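Local coordinates for NO-binding heme-dependent sensor protein (Shewanella oneidensis, PDB 4U9B) that binds heme and nitric oxide as an H-NOX protein and probably acts as a nitric oxide gas sensor in signaling, at residues A[72-75]-A[76-80]; A[104-107]-A[108-112]. All blocks are in the same frame, centred on the assembly; numbering follows the deposited sequence.

Interaction 1 of 2, residues A[72-75]-A[76-80]. With HEM (protoporphyrin IX containing Fe), chain B.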
loop_
_atom_site.group_PDB
_atom_site.type_symbol
_atom_site.label_atom_id
_atom_site.label_comp_id
_atom_site.label_asym_id
_atom_site.label_seq_id
_atom_site.Cartn_x
_atom_site.Cartn_y
_atom_site.Cartn_z
ATOM N N PHE A 72 3.488 6.694 1.825
ATOM C CA PHE A 72 2.564 7.819 1.807
ATOM C C PHE A 72 1.150 7.331 2.103
ATOM O O PHE A 72 0.378 7.998 2.794
ATOM C CB PHE A 72 2.620 8.526 0.444
ATOM C CG PHE A 72 1.807 9.793 0.368
ATOM C CD1 PHE A 72 0.466 9.754 0.014
ATOM C CD2 PHE A 72 2.390 11.025 0.624
ATOM C CE1 PHE A 72 -0.282 10.917 -0.065
ATOM C CE2 PHE A 72 1.649 12.192 0.545
ATOM C CZ PHE A 72 0.310 12.138 0.199
ATOM N N LEU A 73 0.832 6.146 1.592
ATOM C CA LEU A 73 -0.525 5.613 1.635
ATOM C C LEU A 73 -1.003 5.271 3.043
ATOM O O LEU A 73 -2.207 5.291 3.307
ATOM C CB LEU A 73 -0.623 4.370 0.743
ATOM C CG LEU A 73 -1.954 3.612 0.705
ATOM C CD1 LEU A 73 -3.090 4.501 0.210
ATOM C CD2 LEU A 73 -1.825 2.374 -0.170
ATOM N N PHE A 74 -0.088 4.950 3.954
ATOM C CA PHE A 74 -0.530 4.554 5.283
ATOM C C PHE A 74 -1.284 5.686 5.970
ATOM O O PHE A 74 -2.359 5.472 6.524
ATOM C CB PHE A 74 0.623 4.116 6.178
ATOM C CG PHE A 74 0.162 3.656 7.523
ATOM C CD1 PHE A 74 -0.223 2.343 7.721
ATOM C CD2 PHE A 74 0.054 4.549 8.577
ATOM C CE1 PHE A 74 -0.679 1.921 8.951
ATOM C CE2 PHE A 74 -0.401 4.130 9.811
ATOM C CZ PHE A 74 -0.767 2.816 9.998
ATOM N N ASN A 75 -0.717 6.887 5.938
ATOM C CA ASN A 75 -1.369 8.039 6.542
ATOM C C ASN A 75 -2.672 8.369 5.823
ATOM O O ASN A 75 -3.639 8.808 6.444
ATOM C CB ASN A 75 -0.441 9.250 6.523
ATOM C CG ASN A 75 0.937 8.932 7.063
ATOM O OD1 ASN A 75 1.744 8.281 6.394
ATOM N ND2 ASN A 75 1.217 9.393 8.274
ATOM N N GLY A 76 -2.688 8.153 4.511
ATOM C CA GLY A 76 -3.876 8.392 3.715
ATOM C C GLY A 76 -5.015 7.491 4.148
ATOM O O GLY A 76 -6.166 7.917 4.220
ATOM N N LEU A 77 -4.684 6.238 4.445
ATOM C CA LEU A 77 -5.669 5.274 4.918
ATOM C C LEU A 77 -6.027 5.534 6.377
ATOM O O LEU A 77 -7.195 5.471 6.760
ATOM C CB LEU A 77 -5.143 3.847 4.756
ATOM C CG LEU A 77 -4.968 3.355 3.322
ATOM C CD1 LEU A 77 -4.174 2.057 3.301
ATOM C CD2 LEU A 77 -6.321 3.167 2.655
ATOM N N ALA A 78 -5.013 5.826 7.186
ATOM C CA ALA A 78 -5.219 6.088 8.605
ATOM C C ALA A 78 -6.119 7.301 8.815
ATOM O O ALA A 78 -6.960 7.308 9.712
ATOM C CB ALA A 78 -3.883 6.294 9.304
ATOM N N SER A 79 -5.941 8.320 7.980
ATOM C CA SER A 79 -6.728 9.547 8.078
ATOM C C SER A 79 -8.199 9.321 7.745
ATOM O O SER A 79 -9.084 9.899 8.378
ATOM C CB SER A 79 -6.156 10.617 7.149
ATOM O OG SER A 79 -4.981 11.189 7.696
ATOM N N ARG A 80 -8.451 8.486 6.743
ATOM C CA ARG A 80 -9.807 8.228 6.272
ATOM C C ARG A 80 -10.506 7.145 7.095
ATOM O O ARG A 80 -11.735 7.075 7.116
ATOM C CB ARG A 80 -9.779 7.833 4.790
ATOM C CG ARG A 80 -9.380 8.972 3.851
ATOM C CD ARG A 80 -8.980 8.445 2.477
ATOM N NE ARG A 80 -8.774 9.509 1.493
ATOM C CZ ARG A 80 -7.694 10.285 1.432
ATOM N NH1 ARG A 80 -6.712 10.142 2.312
ATOM N NH2 ARG A 80 -7.601 11.216 0.492
HETATM C CHA HEM B . -4.957 -2.528 -0.275
HETATM C CHB HEM B . -1.279 -3.954 2.529
HETATM C CHC HEM B . -2.947 -1.258 6.168
HETATM C CHD HEM B . -7.147 -0.835 3.780
HETATM C C1A HEM B . -3.727 -2.987 0.126
HETATM C C2A HEM B . -2.618 -3.341 -0.738
HETATM C C3A HEM B . -1.607 -3.730 0.045
HETATM C C4A HEM B . -2.035 -3.639 1.423
HETATM C CMA HEM B . -0.213 -4.198 -0.407
HETATM C CAA HEM B . -2.606 -3.280 -2.283
HETATM C CBA HEM B . -3.511 -4.359 -2.883
HETATM C CGA HEM B . -2.808 -5.684 -3.080
HETATM O O1A HEM B . -3.462 -6.632 -3.596
HETATM O O2A HEM B . -1.604 -5.818 -2.735
HETATM C C1B HEM B . -1.367 -3.312 3.739
HETATM C C2B HEM B . -0.360 -3.315 4.777
HETATM C C3B HEM B . -0.826 -2.575 5.800
HETATM C C4B HEM B . -2.131 -2.069 5.413
HETATM C CMB HEM B . 0.966 -4.097 4.638
HETATM C CAB HEM B . -0.175 -2.221 7.159
HETATM C CBB HEM B . 1.138 -2.299 7.395
HETATM C C1C HEM B . -4.242 -0.906 5.845
HETATM C C2C HEM B . -5.128 -0.111 6.664
HETATM C C3C HEM B . -6.302 0.012 6.033
HETATM C C4C HEM B . -6.194 -0.702 4.767
HETATM C CMC HEM B . -4.754 0.476 8.041
HETATM C CAC HEM B . -7.501 0.810 6.609
HETATM C CBC HEM B . -8.742 0.732 6.116
HETATM C C1D HEM B . -6.913 -1.153 2.460
HETATM C C2D HEM B . -7.835 -0.879 1.383
HETATM C C3D HEM B . -7.154 -1.405 0.122
HETATM C C4D HEM B . -5.890 -1.949 0.556
HETATM C CMD HEM B . -9.209 -0.189 1.479
HETATM C CAD HEM B . -7.694 -1.364 -1.317
HETATM C CBD HEM B . -8.498 -2.626 -1.616
HETATM C CGD HEM B . -9.000 -2.554 -3.033
HETATM O O1D HEM B . -8.410 -1.779 -3.825
HETATM O O2D HEM B . -9.984 -3.266 -3.376
HETATM N NA HEM B . -3.333 -3.174 1.441
HETATM N NB HEM B . -2.430 -2.542 4.155
HETATM N NC HEM B . -4.927 -1.250 4.694
HETATM N ND HEM B . -5.783 -1.782 1.936
HETATM FE FE HEM B . -4.204 -2.367 3.109
#

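Interaction 2 of 2, residues A[104-107]-A[108-112]. With HEM (protoporphyrin IX containing Fe), chain B.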
loop_
_atom_site.group_PDB
_atom_site.type_symbol
_atom_site.label_atom_id
_atom_site.label_comp_id
_atom_site.label_asym_id
_atom_site.label_seq_id
_atom_site.Cartn_x
_atom_site.Cartn_y
_atom_site.Cartn_z
ATOM N N LEU A 104 -11.109 -7.645 7.979
ATOM C CA LEU A 104 -12.505 -7.602 8.392
ATOM C C LEU A 104 -13.108 -6.216 8.228
ATOM O O LEU A 104 -14.174 -6.060 7.631
ATOM C CB LEU A 104 -12.649 -8.038 9.854
ATOM C CG LEU A 104 -14.081 -7.964 10.393
ATOM C CD1 LEU A 104 -14.936 -9.038 9.754
ATOM C CD2 LEU A 104 -14.111 -8.074 11.896
ATOM N N GLU A 105 -12.436 -5.212 8.783
ATOM C CA GLU A 105 -12.981 -3.860 8.792
ATOM C C GLU A 105 -13.089 -3.291 7.380
ATOM O O GLU A 105 -14.003 -2.521 7.090
ATOM C CB GLU A 105 -12.125 -2.942 9.671
ATOM C CG GLU A 105 -12.052 -3.358 11.144
ATOM C CD GLU A 105 -13.417 -3.476 11.806
ATOM O OE1 GLU A 105 -14.362 -2.792 11.366
ATOM O OE2 GLU A 105 -13.540 -4.259 12.772
ATOM N N VAL A 106 -12.166 -3.667 6.500
ATOM C CA VAL A 106 -12.238 -3.218 5.112
ATOM C C VAL A 106 -13.431 -3.859 4.413
ATOM O O VAL A 106 -14.117 -3.209 3.633
ATOM C CB VAL A 106 -10.946 -3.542 4.329
ATOM C CG1 VAL A 106 -11.129 -3.276 2.829
ATOM C CG2 VAL A 106 -9.785 -2.717 4.867
ATOM N N ASN A 107 -13.678 -5.136 4.687
ATOM C CA ASN A 107 -14.799 -5.829 4.060
ATOM C C ASN A 107 -16.140 -5.362 4.611
ATOM O O ASN A 107 -17.178 -5.509 3.958
ATOM C CB ASN A 107 -14.654 -7.340 4.232
ATOM C CG ASN A 107 -13.841 -7.972 3.118
ATOM O OD1 ASN A 107 -14.351 -8.213 2.024
ATOM N ND2 ASN A 107 -12.569 -8.234 3.386
ATOM N N LYS A 108 -16.117 -4.795 5.813
ATOM C CA LYS A 108 -17.312 -4.197 6.394
ATOM C C LYS A 108 -17.598 -2.835 5.766
ATOM O O LYS A 108 -18.755 -2.452 5.595
ATOM C CB LYS A 108 -17.159 -4.052 7.912
ATOM C CG LYS A 108 -17.368 -5.348 8.683
ATOM C CD LYS A 108 -16.796 -5.283 10.102
ATOM C CE LYS A 108 -17.346 -4.114 10.904
ATOM N NZ LYS A 108 -16.748 -4.051 12.267
ATOM N N LEU A 109 -16.536 -2.115 5.411
ATOM C CA LEU A 109 -16.663 -0.739 4.930
ATOM C C LEU A 109 -16.744 -0.618 3.408
ATOM O O LEU A 109 -17.184 0.411 2.891
ATOM C CB LEU A 109 -15.486 0.095 5.430
ATOM C CG LEU A 109 -15.407 0.346 6.934
ATOM C CD1 LEU A 109 -14.031 0.881 7.289
ATOM C CD2 LEU A 109 -16.485 1.316 7.379
ATOM N N TYR A 110 -16.316 -1.658 2.700
ATOM C CA TYR A 110 -16.242 -1.622 1.238
ATOM C C TYR A 110 -16.983 -2.795 0.611
ATOM O O TYR A 110 -17.023 -3.893 1.172
ATOM C CB TYR A 110 -14.781 -1.630 0.771
ATOM C CG TYR A 110 -14.021 -0.364 1.101
ATOM C CD1 TYR A 110 -13.390 -0.207 2.328
ATOM C CD2 TYR A 110 -13.936 0.674 0.183
ATOM C CE1 TYR A 110 -12.696 0.949 2.632
ATOM C CE2 TYR A 110 -13.244 1.832 0.476
ATOM C CZ TYR A 110 -12.628 1.965 1.704
ATOM O OH TYR A 110 -11.941 3.119 2.001
ATOM N N HIS A 111 -17.563 -2.555 -0.560
ATOM C CA HIS A 111 -18.202 -3.615 -1.324
ATOM C C HIS A 111 -17.174 -4.359 -2.164
ATOM O O HIS A 111 -16.547 -3.778 -3.054
ATOM C CB HIS A 111 -19.301 -3.056 -2.227
ATOM C CG HIS A 111 -20.012 -4.105 -3.023
ATOM N ND1 HIS A 111 -20.837 -5.046 -2.444
ATOM C CD2 HIS A 111 -20.009 -4.373 -4.350
ATOM C CE1 HIS A 111 -21.319 -5.842 -3.382
ATOM N NE2 HIS A 111 -20.832 -5.456 -4.546
ATOM N N GLU A 112 -17.005 -5.644 -1.863
ATOM C CA GLU A 112 -16.135 -6.532 -2.633
ATOM C C GLU A 112 -14.750 -5.937 -2.891
ATOM O O GLU A 112 -14.350 -5.754 -4.043
ATOM C CB GLU A 112 -16.804 -6.891 -3.960
ATOM C CG GLU A 112 -18.036 -7.768 -3.801
ATOM C CD GLU A 112 -18.597 -8.245 -5.129
ATOM O OE1 GLU A 112 -18.141 -7.755 -6.184
ATOM O OE2 GLU A 112 -19.492 -9.116 -5.116
HETATM C CHA HEM B . -4.957 -2.528 -0.275
HETATM C CHB HEM B . -1.279 -3.954 2.529
HETATM C CHC HEM B . -2.947 -1.258 6.168
HETATM C CHD HEM B . -7.147 -0.835 3.780
HETATM C C1A HEM B . -3.727 -2.987 0.126
HETATM C C2A HEM B . -2.618 -3.341 -0.738
HETATM C C3A HEM B . -1.607 -3.730 0.045
HETATM C C4A HEM B . -2.035 -3.639 1.423
HETATM C CMA HEM B . -0.213 -4.198 -0.407
HETATM C CAA HEM B . -2.606 -3.280 -2.283
HETATM C CBA HEM B . -3.511 -4.359 -2.883
HETATM C CGA HEM B . -2.808 -5.684 -3.080
HETATM O O1A HEM B . -3.462 -6.632 -3.596
HETATM O O2A HEM B . -1.604 -5.818 -2.735
HETATM C C1B HEM B . -1.367 -3.312 3.739
HETATM C C2B HEM B . -0.360 -3.315 4.777
HETATM C C3B HEM B . -0.826 -2.575 5.800
HETATM C C4B HEM B . -2.131 -2.069 5.413
HETATM C CMB HEM B . 0.966 -4.097 4.638
HETATM C CAB HEM B . -0.175 -2.221 7.159
HETATM C CBB HEM B . 1.138 -2.299 7.395
HETATM C C1C HEM B . -4.242 -0.906 5.845
HETATM C C2C HEM B . -5.128 -0.111 6.664
HETATM C C3C HEM B . -6.302 0.012 6.033
HETATM C C4C HEM B . -6.194 -0.702 4.767
HETATM C CMC HEM B . -4.754 0.476 8.041
HETATM C CAC HEM B . -7.501 0.810 6.609
HETATM C CBC HEM B . -8.742 0.732 6.116
HETATM C C1D HEM B . -6.913 -1.153 2.460
HETATM C C2D HEM B . -7.835 -0.879 1.383
HETATM C C3D HEM B . -7.154 -1.405 0.122
HETATM C C4D HEM B . -5.890 -1.949 0.556
HETATM C CMD HEM B . -9.209 -0.189 1.479
HETATM C CAD HEM B . -7.694 -1.364 -1.317
HETATM C CBD HEM B . -8.498 -2.626 -1.616
HETATM C CGD HEM B . -9.000 -2.554 -3.033
HETATM O O1D HEM B . -8.410 -1.779 -3.825
HETATM O O2D HEM B . -9.984 -3.266 -3.376
HETATM N NA HEM B . -3.333 -3.174 1.441
HETATM N NB HEM B . -2.430 -2.542 4.155
HETATM N NC HEM B . -4.927 -1.250 4.694
HETATM N ND HEM B . -5.783 -1.782 1.936
HETATM FE FE HEM B . -4.204 -2.367 3.109
HETATM O O HOH W 1 -18.715 -5.862 2.111
#

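Interaction 1 of 2, residues A[72-75]-A[76-80]
Leu73 and Leu77 meet one turn apart on helix 62-80 of the H-NOX heme domain, close to its C-terminal end. The two side chains slant across each other instead of running alongside. Leu73 CG rests 3.8 Å from Leu77 CD1, and Leu73 CD1 lies equally near Leu77 CG. With CG opposite its backbone N (chi1 177°), Leu73 sends CD1 forward along the helix to Leu77. Leu77 CD1 then passes on to the heme, standing over a face of the porphyrin 3.7 Å from HEM NC. One leucine thus touches both its helix neighbour and the cofactor. Leu73 also packs on Cys141 and Leu145 of helix 139-152.

The next pair is looser. Ala78 CB lies 4.1 Å from Phe74 CE2 and approaches the ring obliquely, as does the heme methyl CMC. Phe74 also meets the ring of His152. Behind both pairs run regular helix bonds, Leu77 N to Leu73 O and Ala78 N to Phe74 O.

Polar side-chain bonds add to these apolar pairs. Arg80 runs back along the helix, and NH1 gives a hydrogen bond to Gly76 O, which lies at the edge of the guanidinium group and near its plane. Its NH2 forms a salt bridge with Asp11 of helix 3-17. Asn75 O is gripped twice by one residue: Ser79 N reaches it at 2.8 Å and Ser79 OG at 3.0 Å, from opposite faces of the carbonyl plane.

Interaction 2 of 2, residues A[104-107]-A[108-112]
Lys108 N bonds to Leu104 O at 2.9 Å, the last strong turn bond here before helix 98-109 frays and Tyr110 leaves helical geometry. Val106 O receives the N-H of both Leu109 and Tyr110, each bond weak by its angle. Leu109 N also gives a weak bond to Glu105 O.

Glu105 and Lys108 lie side by side and point the same way. Both chains are bent, Glu105 at chi2 (-56°) and Lys108 at chi3 (55°), and the bends bring their charged ends together. Lys108 NZ meets Glu105 OE1 on its syn side at 2.8 Å, about 19° out of the carboxylate plane. OE2 is only weakly reached by NZ, but it has a salt bridge to Lys87. The carboxylate of this buried glutamate is thus shared by two lysines, which would probably stabilise its negative charge. The aliphatic part of Lys108 is also in contact, with CD 3.8 Å from Leu104 CG.

This helix carries His103, the axial heme ligand seen in a structure of this protein but not bound to the iron here. Asn107 ND2 bonds to the backbone O of His103.

On the heme side, Val106 divides its branches. Val106 CG2 stands over the rim of one porphyrin face, 3.4 Å from the meso carbon HEM CHD, while Val106 CG1 rests 3.8 Å from Tyr110 CD1. The Tyr110 ring presents its edge to Val106 O, which lies in the ring plane 3.4 Å from Tyr110 CD1. One face of the ring receives the heme methyl, with HEM CMD 3.8 Å from Tyr110 CE1. At the far end of the ring, Tyr110 OH is hydrogen-bonded to His81 NE2.

Both are local contacts at the C-terminal end of a helix, and both touch the same heme; interaction 2 runs on into the following loop. They do not touch each other: their nearest atoms are about 6 Å apart. The centre of interaction 1 lies nearer the centre of the chain, at about 9 Å. Both are part buried, part surface. The leucine of interaction 1 comes over one heme face; the valine of interaction 2 comes over the rim of the opposite face. Interaction 1 keeps regular helix bonds up to Ser79 and packs apolar groups against helix 139-152. Interaction 2 has weakening backbone bonds, a salt bridge from a buried glutamate to an exposed lysine and an aromatic ring turned to the heme.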